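Local coordinates for protein GCN5-related N-acetyltransferase (Arthrobacter sp., PDB 2R1I) that probably transfers an acetyl group from acetyl-CoA to an acceptor substrate, as a member of the GNAT family of N-acetyltransferases, at residues Val71-Ala83 with Leu114-Val126. Residues are numbered along the deposited sequence; the frame is centred on the assembly and turned at random.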
ATOM      1  N   VAL A  71      11.521   2.109   5.704  1.00 23.86           N
ATOM      2  CA  VAL A  71      12.433   1.705   6.770  1.00 24.65           C
ATOM      3  C   VAL A  71      12.910   0.293   6.429  1.00 24.47           C
ATOM      4  O   VAL A  71      12.145  -0.547   5.954  1.00 26.09           O
ATOM      5  CB  VAL A  71      11.697   1.729   8.147  1.00 25.81           C
ATOM      6  CG1 VAL A  71      12.595   1.004   9.232  1.00 26.02           C
ATOM      7  CG2 VAL A  71      11.249   3.180   8.549  1.00 27.83           C
ATOM      8  N   VAL A  72      14.203   0.041   6.629  1.00 22.58           N
ATOM      9  CA  VAL A  72      14.807  -1.272   6.337  1.00 22.04           C
ATOM     10  C   VAL A  72      15.393  -1.807   7.649  1.00 23.89           C
ATOM     11  O   VAL A  72      16.081  -1.090   8.383  1.00 24.21           O
ATOM     12  CB  VAL A  72      15.860  -1.232   5.239  1.00 25.08           C
ATOM     13  CG1 VAL A  72      16.599  -2.602   5.141  1.00 24.84           C
ATOM     14  CG2 VAL A  72      15.213  -0.765   3.902  1.00 24.19           C
ATOM     15  N   LEU A  73      15.019  -3.052   7.951  1.00 24.26           N
ATOM     16  CA  LEU A  73      15.556  -3.804   9.121  1.00 22.93           C
ATOM     17  C   LEU A  73      16.507  -4.882   8.605  1.00 22.23           C
ATOM     18  O   LEU A  73      16.212  -5.535   7.574  1.00 23.97           O
ATOM     19  CB  LEU A  73      14.478  -4.405  10.038  1.00 22.25           C
ATOM     20  CG  LEU A  73      13.450  -3.446  10.636  1.00 29.37           C
ATOM     21  CD1 LEU A  73      12.443  -4.184  11.491  1.00 31.12           C
ATOM     22  CD2 LEU A  73      14.133  -2.321  11.403  1.00 31.15           C
ATOM     23  N   LEU A  74      17.637  -5.068   9.310  1.00 23.15           N
ATOM     24  CA  LEU A  74      18.671  -6.021   8.954  1.00 23.87           C
ATOM     25  C   LEU A  74      18.828  -7.060  10.070  1.00 25.08           C
ATOM     26  O   LEU A  74      18.811  -6.701  11.245  1.00 27.22           O
ATOM     27  CB  LEU A  74      20.020  -5.331   8.767  1.00 23.46           C
ATOM     28  CG  LEU A  74      20.089  -4.305   7.633  1.00 26.94           C
ATOM     29  CD1 LEU A  74      21.377  -3.539   7.688  1.00 27.92           C
ATOM     30  CD2 LEU A  74      19.940  -5.013   6.310  1.00 27.43           C
ATOM     31  N   ALA A  75      18.946  -8.321   9.665  1.00 26.34           N
ATOM     32  CA  ALA A  75      19.143  -9.478  10.563  1.00 28.74           C
ATOM     33  C   ALA A  75      20.460 -10.163  10.188  1.00 29.05           C
ATOM     34  O   ALA A  75      20.706 -10.458   9.010  1.00 27.11           O
ATOM     35  CB  ALA A  75      18.016 -10.444  10.407  1.00 28.82           C
ATOM     36  N   GLY A  76      21.283 -10.406  11.198  1.00 34.06           N
ATOM     37  CA  GLY A  76      22.554 -11.105  11.025  1.00 35.46           C
ATOM     38  C   GLY A  76      23.735 -10.166  11.103  1.00 36.61           C
ATOM     39  O   GLY A  76      23.624  -8.976  10.884  1.00 31.97           O
ATOM     40  N   GLU A  77      24.896 -10.717  11.449  1.00 38.50           N
ATOM     41  CA  GLU A  77      26.119  -9.952  11.345  1.00 41.00           C
ATOM     42  C   GLU A  77      27.190 -10.922  10.839  1.00 40.01           C
ATOM     43  O   GLU A  77      27.630 -11.796  11.570  1.00 41.86           O
ATOM     44  CB  GLU A  77      26.471  -9.302  12.690  1.00 42.50           C
ATOM     45  CG  GLU A  77      27.660  -8.325  12.619  1.00 49.56           C
ATOM     46  CD  GLU A  77      27.522  -7.288  11.503  1.00 57.10           C
ATOM     47  OE1 GLU A  77      26.483  -6.584  11.465  1.00 56.70           O
ATOM     48  OE2 GLU A  77      28.456  -7.186  10.666  1.00 59.05           O
ATOM     49  N   PRO A  78      27.543 -10.830   9.545  1.00 37.71           N
ATOM     50  CA  PRO A  78      27.058  -9.824   8.594  1.00 36.04           C
ATOM     51  C   PRO A  78      25.565 -10.020   8.298  1.00 30.61           C
ATOM     52  O   PRO A  78      25.037 -11.116   8.477  1.00 26.70           O
ATOM     53  CB  PRO A  78      27.884 -10.119   7.339  1.00 37.32           C
ATOM     54  CG  PRO A  78      28.169 -11.589   7.435  1.00 40.68           C
ATOM     55  CD  PRO A  78      28.440 -11.808   8.895  1.00 35.48           C
ATOM     56  N   PRO A  79      24.867  -8.960   7.853  1.00 30.00           N
ATOM     57  CA  PRO A  79      23.447  -9.183   7.539  1.00 30.50           C
ATOM     58  C   PRO A  79      23.179 -10.207   6.413  1.00 31.98           C
ATOM     59  O   PRO A  79      23.807 -10.154   5.339  1.00 30.68           O
ATOM     60  CB  PRO A  79      22.957  -7.796   7.136  1.00 30.65           C
ATOM     61  CG  PRO A  79      23.996  -6.821   7.580  1.00 34.58           C
ATOM     62  CD  PRO A  79      25.292  -7.571   7.662  1.00 29.47           C
ATOM     63  N   THR A  80      22.272 -11.144   6.678  1.00 30.03           N
ATOM     64  CA  THR A  80      21.857 -12.140   5.676  1.00 30.82           C
ATOM     65  C   THR A  80      20.359 -12.157   5.361  1.00 29.76           C
ATOM     66  O   THR A  80      19.892 -12.943   4.508  1.00 30.52           O
ATOM     67  CB  THR A  80      22.287 -13.537   6.105  1.00 29.97           C
ATOM     68  OG1 THR A  80      21.677 -13.860   7.359  1.00 29.46           O
ATOM     69  CG2 THR A  80      23.815 -13.597   6.243  1.00 30.08           C
ATOM     70  N   GLY A  81      19.624 -11.312   6.053  1.00 27.41           N
ATOM     71  CA  GLY A  81      18.194 -11.097   5.805  1.00 25.44           C
ATOM     72  C   GLY A  81      17.795  -9.654   6.054  1.00 26.18           C
ATOM     73  O   GLY A  81      18.408  -8.938   6.834  1.00 25.78           O
ATOM     74  N   LEU A  82      16.730  -9.254   5.402  1.00 23.78           N
ATOM     75  CA  LEU A  82      16.209  -7.911   5.582  1.00 25.32           C
ATOM     76  C   LEU A  82      14.705  -7.852   5.417  1.00 25.04           C
ATOM     77  O   LEU A  82      14.108  -8.759   4.794  1.00 25.49           O
ATOM     78  CB  LEU A  82      16.915  -6.947   4.626  1.00 27.53           C
ATOM     79  CG  LEU A  82      16.778  -7.035   3.114  1.00 28.98           C
ATOM     80  CD1 LEU A  82      15.397  -6.615   2.596  1.00 28.09           C
ATOM     81  CD2 LEU A  82      17.831  -6.128   2.453  1.00 33.21           C
ATOM     82  N   ALA A  83      14.116  -6.808   6.005  1.00 24.74           N
ATOM     83  CA  ALA A  83      12.727  -6.434   5.793  1.00 22.25           C
ATOM     84  C   ALA A  83      12.663  -4.968   5.335  1.00 25.10           C
ATOM     85  O   ALA A  83      13.454  -4.151   5.827  1.00 25.91           O
ATOM     86  CB  ALA A  83      11.940  -6.607   7.062  1.00 23.90           C
ATOM     87  N   LEU A 114      15.245 -16.296  10.721  1.00 26.20           N
ATOM     88  CA  LEU A 114      15.541 -14.868  10.562  1.00 29.51           C
ATOM     89  C   LEU A 114      14.280 -14.150  10.076  1.00 26.02           C
ATOM     90  O   LEU A 114      13.920 -13.085  10.560  1.00 30.76           O
ATOM     91  CB  LEU A 114      16.691 -14.639   9.575  1.00 31.51           C
ATOM     92  CG  LEU A 114      18.145 -14.912  10.004  1.00 32.82           C
ATOM     93  CD1 LEU A 114      19.079 -14.413   8.887  1.00 36.56           C
ATOM     94  CD2 LEU A 114      18.497 -14.274  11.355  1.00 31.00           C
ATOM     95  N   GLY A 115      13.596 -14.730   9.089  1.00 26.19           N
ATOM     96  CA  GLY A 115      12.324 -14.157   8.617  1.00 25.15           C
ATOM     97  C   GLY A 115      11.340 -13.939   9.758  1.00 26.30           C
ATOM     98  O   GLY A 115      10.729 -12.872   9.874  1.00 26.42           O
ATOM     99  N   SER A 116      11.209 -14.943  10.620  1.00 25.37           N
ATOM    100  CA  SER A 116      10.310 -14.855  11.765  1.00 24.79           C
ATOM    101  C   SER A 116      10.704 -13.698  12.732  1.00 21.45           C
ATOM    102  O   SER A 116       9.862 -12.915  13.168  1.00 25.62           O
ATOM    103  CB  SER A 116      10.221 -16.212  12.479  1.00 24.07           C
ATOM    104  OG  SER A 116       9.197 -16.167  13.416  1.00 29.70           O
ATOM    105  N   ALA A 117      11.998 -13.542  12.967  1.00 22.20           N
ATOM    106  CA  ALA A 117      12.543 -12.418  13.778  1.00 22.40           C
ATOM    107  C   ALA A 117      12.314 -11.041  13.113  1.00 25.83           C
ATOM    108  O   ALA A 117      11.994 -10.044  13.765  1.00 23.85           O
ATOM    109  CB  ALA A 117      14.088 -12.645  14.017  1.00 21.89           C
ATOM    110  N   LEU A 118      12.519 -10.998  11.811  1.00 25.73           N
ATOM    111  CA  LEU A 118      12.349  -9.748  11.076  1.00 25.66           C
ATOM    112  C   LEU A 118      10.880  -9.297  11.128  1.00 26.86           C
ATOM    113  O   LEU A 118      10.600  -8.090  11.261  1.00 27.81           O
ATOM    114  CB  LEU A 118      12.858  -9.929   9.655  1.00 28.61           C
ATOM    115  CG  LEU A 118      14.385  -9.811   9.518  1.00 28.17           C
ATOM    116  CD1 LEU A 118      14.880 -10.406   8.210  1.00 27.48           C
ATOM    117  CD2 LEU A 118      14.820  -8.304   9.640  1.00 28.67           C
ATOM    118  N   LEU A 119       9.960 -10.261  10.993  1.00 26.88           N
ATOM    119  CA  LEU A 119       8.525  -9.936  11.029  1.00 24.66           C
ATOM    120  C   LEU A 119       8.118  -9.363  12.399  1.00 27.42           C
ATOM    121  O   LEU A 119       7.414  -8.370  12.504  1.00 29.13           O
ATOM    122  CB  LEU A 119       7.652 -11.131  10.610  1.00 25.82           C
ATOM    123  CG  LEU A 119       6.135 -10.872  10.701  1.00 26.51           C
ATOM    124  CD1 LEU A 119       5.780  -9.657   9.789  1.00 28.33           C
ATOM    125  CD2 LEU A 119       5.324 -12.107  10.345  1.00 27.10           C
ATOM    126  N   ALA A 120       8.573 -10.010  13.465  1.00 26.19           N
ATOM    127  CA  ALA A 120       8.281  -9.543  14.804  1.00 25.77           C
ATOM    128  C   ALA A 120       8.842  -8.146  15.066  1.00 26.51           C
ATOM    129  O   ALA A 120       8.166  -7.282  15.650  1.00 29.03           O
ATOM    130  CB  ALA A 120       8.788 -10.605  15.852  1.00 24.57           C
ATOM    131  N   ALA A 121      10.070  -7.893  14.624  1.00 28.92           N
ATOM    132  CA  ALA A 121      10.663  -6.572  14.781  1.00 27.93           C
ATOM    133  C   ALA A 121       9.865  -5.509  13.981  1.00 25.62           C
ATOM    134  O   ALA A 121       9.685  -4.379  14.451  1.00 27.79           O
ATOM    135  CB  ALA A 121      12.143  -6.601  14.342  1.00 25.30           C
ATOM    136  N   SER A 122       9.391  -5.887  12.788  1.00 28.78           N
ATOM    137  CA  SER A 122       8.554  -4.994  11.929  1.00 26.27           C
ATOM    138  C   SER A 122       7.256  -4.621  12.636  1.00 27.87           C
ATOM    139  O   SER A 122       6.888  -3.471  12.690  1.00 28.63           O
ATOM    140  CB  SER A 122       8.234  -5.662  10.590  1.00 23.96           C
ATOM    141  OG  SER A 122       9.428  -5.970   9.840  1.00 26.04           O
ATOM    142  N   CYS A 123       6.586  -5.587  13.268  1.00 25.70           N
ATOM    143  CA  CYS A 123       5.362  -5.256  13.976  1.00 27.39           C
ATOM    144  C   CYS A 123       5.612  -4.261  15.118  1.00 26.97           C
ATOM    145  O   CYS A 123       4.841  -3.328  15.317  1.00 29.09           O
ATOM    146  CB  CYS A 123       4.688  -6.514  14.493  1.00 23.51           C
ATOM    147  SG  CYS A 123       4.063  -7.578  13.226  1.00 30.99           S
ATOM    148  N   GLY A 124       6.697  -4.460  15.865  1.00 29.67           N
ATOM    149  CA  GLY A 124       7.088  -3.547  16.925  1.00 27.12           C
ATOM    150  C   GLY A 124       7.365  -2.136  16.453  1.00 29.65           C
ATOM    151  O   GLY A 124       6.949  -1.164  17.058  1.00 28.33           O
ATOM    152  N   LEU A 125       8.085  -2.039  15.354  0.50 29.00           N
ATOM    153  CA  LEU A 125       8.383  -0.748  14.781  0.50 29.38           C
ATOM    154  C   LEU A 125       7.114  -0.027  14.303  0.50 27.84           C
ATOM    155  O   LEU A 125       6.962   1.147  14.557  0.50 28.21           O
ATOM    156  CB  LEU A 125       9.411  -0.907  13.677  0.50 30.27           C
ATOM    157  CG  LEU A 125      10.087   0.383  13.222  0.50 32.89           C
ATOM    158  CD1 LEU A 125      11.564   0.179  13.029  0.50 32.39           C
ATOM    159  CD2 LEU A 125       9.413   0.808  11.959  0.50 30.91           C
ATOM    160  N   VAL A 126       6.198  -0.744  13.656  1.00 29.37           N
ATOM    161  CA  VAL A 126       4.915  -0.171  13.250  1.00 27.44           C
ATOM    162  C   VAL A 126       4.126   0.370  14.448  1.00 27.88           C
ATOM    163  O   VAL A 126       3.640   1.514  14.425  1.00 26.90           O
ATOM    164  CB  VAL A 126       4.083  -1.179  12.375  1.00 27.45           C
ATOM    165  CG1 VAL A 126       2.672  -0.614  12.078  1.00 30.60           C
ATOM    166  CG2 VAL A 126       4.848  -1.559  11.079  1.00 27.59           C
TER
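Val-71 opens the contact with its CG1, which lies 4.0 Å from CD1 of Leu-125 on the helix. Leu-125 CD1 also meets CD2 of Leu-73, the two leucines lying alongside one another and pointing opposite ways. With CG anti to its carbonyl carbon (chi1 -57°), Leu-73 spreads over the helix, its CD1 resting 3.7 Å from CB of Ala-121 and against the backbone N of Ser-122. Ala-75 presents its CB to Leu-118, 3.8 Å from CG, and to CD2 of Leu-114. Ala-75 O accepts from the backbone N of both Thr-80 and Gly-81, a classic beta bulge. The Thr-80 and Leu-114 side chains cross at about a right angle, OG1 coming 3.1 Å from CD1. Leu-118 lies over both strands: its CD1 sits 3.6 Å from Leu-82 N, its CD2 3.7 Å from Leu-73 O. Cutting Leu-118 back to alanine removes both methyls and is likely to leave a gap over the paired strands, with Ala-75 poorly covered. Ala-83 CB approaches OG of Ser-122, a hydroxyl turned back to bond Leu-118 O (2.8 Å) from above the carbonyl plane. Helix 109-128 covers one face of the central GNAT sheet and reaches strand 97-104, while helix 33-47 meets Leu-74 and Leu-82 on the other.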